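Local coordinates for bifunctional purine biosynthetic protein ADE5,7 (PDB 7LVO) that catalyses, through this N-terminal half, the ATP-dependent joining of phosphoribosylamine and glycine in purine biosynthesis, the cyclo-ligase activity belonging to the rest of the bifunctional enzyme, at residues P159-R164 / E234-P239; E299-G304 / L330-R335. One frame throughout, in Å; residues are numbered along the deposited sequence.

Contact 1 of 2, residues P159-R164 / E234-P239; sequences PTAAFR and EYLSGP
Ala161 sets its methyl against the extended run 234-236, CB lying 3.7 Å from Leu236 CD1 and 3.5 Å from the carbonyl O of Glu234. Both segments belong to the ATP-grasp domain, at the two connections between a small antiparallel sheet and the rest of it: residues 159-162 lead into strand 163-167, the edge of that sheet, while 234-239 leave the neighbouring strand 229-234 on the way to strand 240-248 of a second antiparallel sheet. A single direct hydrogen bond ties the two segments, from Glu234 N to Ala162 O at 2.9 Å, with an N-H...O angle of 154° and the donor tilted 19° from the carbonyl plane. It carries the pairing of the two strands one step further, since Arg164 is already bonded through its backbone to Val232.

Glu234 also works through its side chain. With CG anti to the backbone N (chi1 -176°) and the chain extended beyond it, OE1 comes alongside Ala162, 4.2 Å from its CB. OE2 takes a hydrogen bond with Ser185 OG. Residues 234-239 fall within the predicted ATP-binding region. Beyond the methyl contact, Leu236 also touches Arg328 of strand 326-333, and Lys150 NZ bonds to Ala161 O. On the other carboxylate oxygen, a water donates to Glu234 OE1 at 2.7 Å and accepts from Ala162 N at 3.0 Å.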
loop_
_atom_site.group_PDB
_atom_site.type_symbol
_atom_site.label_atom_id
_atom_site.label_comp_id
_atom_site.label_asym_id
_atom_site.label_seq_id
_atom_site.Cartn_x
_atom_site.Cartn_y
_atom_site.Cartn_z
ATOM N N PRO A 159 8.808 17.838 -6.357
ATOM C CA PRO A 159 7.665 18.729 -6.104
ATOM C C PRO A 159 6.737 18.193 -5.021
ATOM O O PRO A 159 6.236 17.066 -5.099
ATOM C CB PRO A 159 6.962 18.807 -7.467
ATOM C CG PRO A 159 7.409 17.590 -8.207
ATOM C CD PRO A 159 8.818 17.323 -7.740
ATOM N N THR A 160 6.503 19.024 -4.008
ATOM C CA THR A 160 5.636 18.669 -2.895
ATOM C C THR A 160 5.116 19.959 -2.271
ATOM O O THR A 160 5.558 21.057 -2.608
ATOM C CB THR A 160 6.372 17.809 -1.861
ATOM O OG1 THR A 160 5.447 17.325 -0.877
ATOM C CG2 THR A 160 7.458 18.621 -1.169
ATOM N N ALA A 161 4.170 19.811 -1.348
ATOM C CA ALA A 161 3.575 20.977 -0.705
ATOM C C ALA A 161 4.574 21.649 0.233
ATOM O O ALA A 161 5.359 20.981 0.918
ATOM C CB ALA A 161 2.324 20.570 0.073
ATOM N N ALA A 162 4.549 22.982 0.252
ATOM C CA ALA A 162 5.343 23.734 1.213
ATOM C C ALA A 162 5.089 23.202 2.616
ATOM O O ALA A 162 3.985 22.753 2.935
ATOM C CB ALA A 162 5.002 25.222 1.145
ATOM N N PHE A 163 6.123 23.241 3.454
ATOM C CA PHE A 163 6.041 22.588 4.753
ATOM C C PHE A 163 7.108 23.138 5.688
ATOM O O PHE A 163 8.044 23.824 5.273
ATOM C CB PHE A 163 6.223 21.072 4.617
ATOM C CG PHE A 163 7.654 20.658 4.397
ATOM C CD1 PHE A 163 8.206 20.672 3.128
ATOM C CD2 PHE A 163 8.452 20.275 5.461
ATOM C CE1 PHE A 163 9.524 20.298 2.925
ATOM C CE2 PHE A 163 9.765 19.901 5.264
ATOM C CZ PHE A 163 10.300 19.911 3.994
ATOM N N ARG A 164 6.949 22.810 6.970
ATOM C CA ARG A 164 7.992 22.983 7.969
ATOM C C ARG A 164 7.776 21.920 9.041
ATOM O O ARG A 164 6.642 21.681 9.470
ATOM C CB ARG A 164 7.979 24.379 8.593
ATOM C CG ARG A 164 8.524 25.485 7.692
ATOM C CD ARG A 164 9.975 25.239 7.266
ATOM N NE ARG A 164 10.871 25.032 8.397
ATOM C CZ ARG A 164 11.499 23.892 8.667
ATOM N NH1 ARG A 164 11.382 22.831 7.883
ATOM N NH2 ARG A 164 12.268 23.817 9.748
ATOM N N GLU A 234 1.134 22.763 3.392
ATOM C CA GLU A 234 0.008 23.410 2.736
ATOM C C GLU A 234 -1.026 22.386 2.284
ATOM O O GLU A 234 -0.687 21.317 1.766
ATOM C CB GLU A 234 0.495 24.222 1.533
ATOM C CG GLU A 234 -0.595 25.021 0.836
ATOM C CD GLU A 234 -0.056 25.888 -0.287
ATOM O OE1 GLU A 234 1.163 25.841 -0.545
ATOM O OE2 GLU A 234 -0.852 26.614 -0.912
ATOM N N TYR A 235 -2.296 22.721 2.485
ATOM C CA TYR A 235 -3.398 21.901 1.996
ATOM C C TYR A 235 -3.564 22.138 0.500
ATOM O O TYR A 235 -3.816 23.270 0.069
ATOM C CB TYR A 235 -4.685 22.238 2.748
ATOM C CG TYR A 235 -5.914 21.534 2.221
ATOM C CD1 TYR A 235 -6.275 20.278 2.686
ATOM C CD2 TYR A 235 -6.720 22.131 1.260
ATOM C CE1 TYR A 235 -7.401 19.634 2.209
ATOM C CE2 TYR A 235 -7.848 21.495 0.775
ATOM C CZ TYR A 235 -8.183 20.248 1.252
ATOM O OH TYR A 235 -9.309 19.613 0.771
ATOM N N LEU A 236 -3.423 21.078 -0.287
ATOM C CA LEU A 236 -3.528 21.167 -1.735
ATOM C C LEU A 236 -4.863 20.602 -2.206
ATOM O O LEU A 236 -5.446 19.718 -1.571
ATOM C CB LEU A 236 -2.377 20.418 -2.410
ATOM C CG LEU A 236 -0.968 20.889 -2.054
ATOM C CD1 LEU A 236 0.077 20.055 -2.798
ATOM C CD2 LEU A 236 -0.792 22.365 -2.354
ATOM N N SER A 237 -5.340 21.123 -3.332
ATOM C CA SER A 237 -6.600 20.711 -3.925
ATOM C C SER A 237 -6.343 20.044 -5.269
ATOM O O SER A 237 -5.505 20.502 -6.051
ATOM C CB SER A 237 -7.537 21.910 -4.107
ATOM O OG SER A 237 -7.794 22.548 -2.869
ATOM N N GLY A 238 -7.078 18.969 -5.535
ATOM C CA GLY A 238 -6.950 18.244 -6.775
ATOM C C GLY A 238 -7.155 16.756 -6.586
ATOM O O GLY A 238 -7.121 16.246 -5.464
ATOM N N PRO A 239 -7.374 16.031 -7.683
ATOM C CA PRO A 239 -7.536 14.577 -7.578
ATOM C C PRO A 239 -6.211 13.894 -7.272
ATOM O O PRO A 239 -5.134 14.399 -7.592
ATOM C CB PRO A 239 -8.066 14.177 -8.959
ATOM C CG PRO A 239 -7.483 15.208 -9.876
ATOM C CD PRO A 239 -7.453 16.500 -9.081
HETATM O O HOH W 1 2.696 23.996 -1.830
#

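Contact 2 of 2, residues E299-G304 / L330-R335; sequences EPTIKG and LEYNVR
Within the ATP-grasp domain, helix 287-307 lies against the antiparallel sheet whose edge strand, 326-333, carries the predicted magnesium ligands Glu331 and Asn333. Between residues 299-304 and 330-335 the contact is a pair of hydroxyls: Tyr332 OH donates a hydrogen bond to Thr301 OG1 at 2.6 Å. The two side chains approach from opposite directions and span a wide gap, for the nearest CA atoms, those of Thr301 and Tyr332, stand 10.0 Å apart. Tyr332 therefore does most of the bridging with the length of its phenol.

On the helix, Thr301 OG1 sits beside the backbone N (chi1 -66°), and this places it where it can also bond to Val297 O, one turn earlier. One hydroxyl thus serves two partners, accepting the bond from the tyrosine while it is tied back to its own helix. OG1 meets the ring obliquely, and the methyl, Thr301 CG2, lies 4.0 Å from Tyr332 CZ. Both residues are buried, and the bond gives each hydroxyl a partner there.

Just before Tyr332 on the strand, Leu330 and Glu331 both face Gly319 in a classic beta bulge. Tyr332 itself packs on Leu316 and Thr318 of the adjoining strand 315-323 and on Leu142 of helix 141-144, while Ile158 touches both partners and helix 146-155 adds Met153 against Tyr332 and Phe152 against Thr301.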
loop_
_atom_site.group_PDB
_atom_site.type_symbol
_atom_site.label_atom_id
_atom_site.label_comp_id
_atom_site.label_asym_id
_atom_site.label_seq_id
_atom_site.Cartn_x
_atom_site.Cartn_y
_atom_site.Cartn_z
ATOM N N GLU A 299 12.217 8.833 -10.739
ATOM C CA GLU A 299 13.647 8.684 -11.015
ATOM C C GLU A 299 14.486 9.581 -10.117
ATOM O O GLU A 299 15.500 9.106 -9.573
ATOM C CB GLU A 299 13.917 8.943 -12.502
ATOM C CG GLU A 299 13.406 7.822 -13.401
ATOM C CD GLU A 299 13.522 8.134 -14.880
ATOM O OE1 GLU A 299 13.826 9.294 -15.227
ATOM O OE2 GLU A 299 13.299 7.215 -15.694
ATOM N N PRO A 300 14.151 10.858 -9.920
ATOM C CA PRO A 300 14.889 11.642 -8.914
ATOM C C PRO A 300 14.828 11.042 -7.523
ATOM O O PRO A 300 15.778 11.200 -6.741
ATOM C CB PRO A 300 14.206 13.017 -8.966
ATOM C CG PRO A 300 13.647 13.099 -10.347
ATOM C CD PRO A 300 13.227 11.690 -10.713
ATOM N N THR A 301 13.735 10.355 -7.181
ATOM C CA THR A 301 13.656 9.710 -5.876
ATOM C C THR A 301 14.642 8.548 -5.781
ATOM O O THR A 301 15.402 8.448 -4.812
ATOM C CB THR A 301 12.229 9.226 -5.608
ATOM O OG1 THR A 301 11.345 10.352 -5.487
ATOM C CG2 THR A 301 12.171 8.409 -4.330
ATOM N N ILE A 302 14.640 7.661 -6.780
ATOM C CA ILE A 302 15.530 6.504 -6.749
ATOM C C ILE A 302 16.982 6.951 -6.788
ATOM O O ILE A 302 17.825 6.431 -6.046
ATOM C CB ILE A 302 15.200 5.542 -7.904
ATOM C CG1 ILE A 302 13.785 4.992 -7.750
ATOM C CG2 ILE A 302 16.220 4.409 -7.968
ATOM C CD1 ILE A 302 13.530 4.270 -6.443
ATOM N N LYS A 303 17.302 7.916 -7.657
ATOM C CA LYS A 303 18.665 8.439 -7.702
ATOM C C LYS A 303 19.029 9.123 -6.392
ATOM O O LYS A 303 20.145 8.962 -5.880
ATOM C CB LYS A 303 18.818 9.415 -8.876
ATOM C CG LYS A 303 20.229 9.954 -9.046
ATOM C CD LYS A 303 20.273 11.131 -10.013
ATOM C CE LYS A 303 19.854 10.727 -11.419
ATOM N NZ LYS A 303 19.979 11.864 -12.377
ATOM N N GLY A 304 18.100 9.903 -5.835
ATOM C CA GLY A 304 18.392 10.609 -4.604
ATOM C C GLY A 304 18.702 9.677 -3.450
ATOM O O GLY A 304 19.550 9.984 -2.603
ATOM N N LEU A 330 2.217 13.686 -2.227
ATOM C CA LEU A 330 1.601 13.788 -0.910
ATOM C C LEU A 330 2.364 12.963 0.125
ATOM O O LEU A 330 2.586 13.423 1.249
ATOM C CB LEU A 330 0.149 13.324 -0.964
ATOM C CG LEU A 330 -0.823 14.145 -1.811
ATOM C CD1 LEU A 330 -2.221 13.543 -1.721
ATOM C CD2 LEU A 330 -0.834 15.601 -1.373
ATOM N N GLU A 331 2.783 11.754 -0.241
ATOM C CA GLU A 331 3.474 10.878 0.696
ATOM C C GLU A 331 4.086 9.712 -0.058
ATOM O O GLU A 331 3.601 9.321 -1.125
ATOM C CB GLU A 331 2.515 10.354 1.776
ATOM C CG GLU A 331 1.358 9.538 1.219
ATOM C CD GLU A 331 0.360 9.130 2.284
ATOM O OE1 GLU A 331 0.374 9.736 3.377
ATOM O OE2 GLU A 331 -0.433 8.200 2.029
ATOM N N TYR A 332 5.162 9.169 0.505
ATOM C CA TYR A 332 5.772 7.943 0.016
ATOM C C TYR A 332 5.270 6.773 0.859
ATOM O O TYR A 332 5.228 6.861 2.092
ATOM C CB TYR A 332 7.302 8.002 0.087
ATOM C CG TYR A 332 7.965 8.907 -0.920
ATOM C CD1 TYR A 332 7.867 8.656 -2.282
ATOM C CD2 TYR A 332 8.717 9.996 -0.511
ATOM C CE1 TYR A 332 8.481 9.479 -3.205
ATOM C CE2 TYR A 332 9.339 10.825 -1.429
ATOM C CZ TYR A 332 9.215 10.563 -2.773
ATOM O OH TYR A 332 9.834 11.386 -3.679
ATOM N N ASN A 333 4.882 5.692 0.196
ATOM C CA ASN A 333 4.658 4.402 0.830
ATOM C C ASN A 333 5.653 3.411 0.231
ATOM O O ASN A 333 5.885 3.411 -0.987
ATOM C CB ASN A 333 3.226 3.924 0.633
ATOM C CG ASN A 333 2.224 4.736 1.457
ATOM O OD1 ASN A 333 2.519 5.842 1.912
ATOM N ND2 ASN A 333 1.039 4.180 1.654
ATOM N N VAL A 334 6.243 2.575 1.087
ATOM C CA VAL A 334 7.383 1.761 0.679
ATOM C C VAL A 334 6.996 0.298 0.554
ATOM O O VAL A 334 7.807 -0.597 0.826
ATOM C CB VAL A 334 8.558 1.931 1.663
ATOM C CG1 VAL A 334 9.028 3.398 1.696
ATOM C CG2 VAL A 334 8.161 1.458 3.058
ATOM N N ARG A 335 5.759 0.045 0.140
ATOM C CA ARG A 335 5.271 -1.311 -0.055
ATOM C C ARG A 335 4.026 -1.253 -0.926
ATOM O O ARG A 335 3.505 -0.178 -1.229
ATOM C CB ARG A 335 4.980 -1.998 1.284
ATOM C CG ARG A 335 4.451 -1.081 2.385
ATOM C CD ARG A 335 3.169 -0.391 1.989
ATOM N NE ARG A 335 2.683 0.505 3.036
ATOM C CZ ARG A 335 1.566 1.217 2.956
ATOM N NH1 ARG A 335 0.780 1.148 1.896
ATOM N NH2 ARG A 335 1.230 2.015 3.963
#

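From the N terminus, the chain enters contact 1 at 159-164, passes through the small antiparallel sheet with its flanking helices, and returns at 234-239 to close that loop. Only then does contact 2 open at 299-304, closing at 330-335 after a shorter excursion along strand 315-323 and its turn. The two loops lie in series, neither nesting nor crossing, with centres 16 Å apart and nearest atoms about 5 Å apart, without touching. Contact 1 joins the two connections into and out of the small sheet; contact 2 fastens helix 287-307 to the second sheet, at strand 326-333. That strand relates them, because Val329 bonds to Pro159 and Thr160.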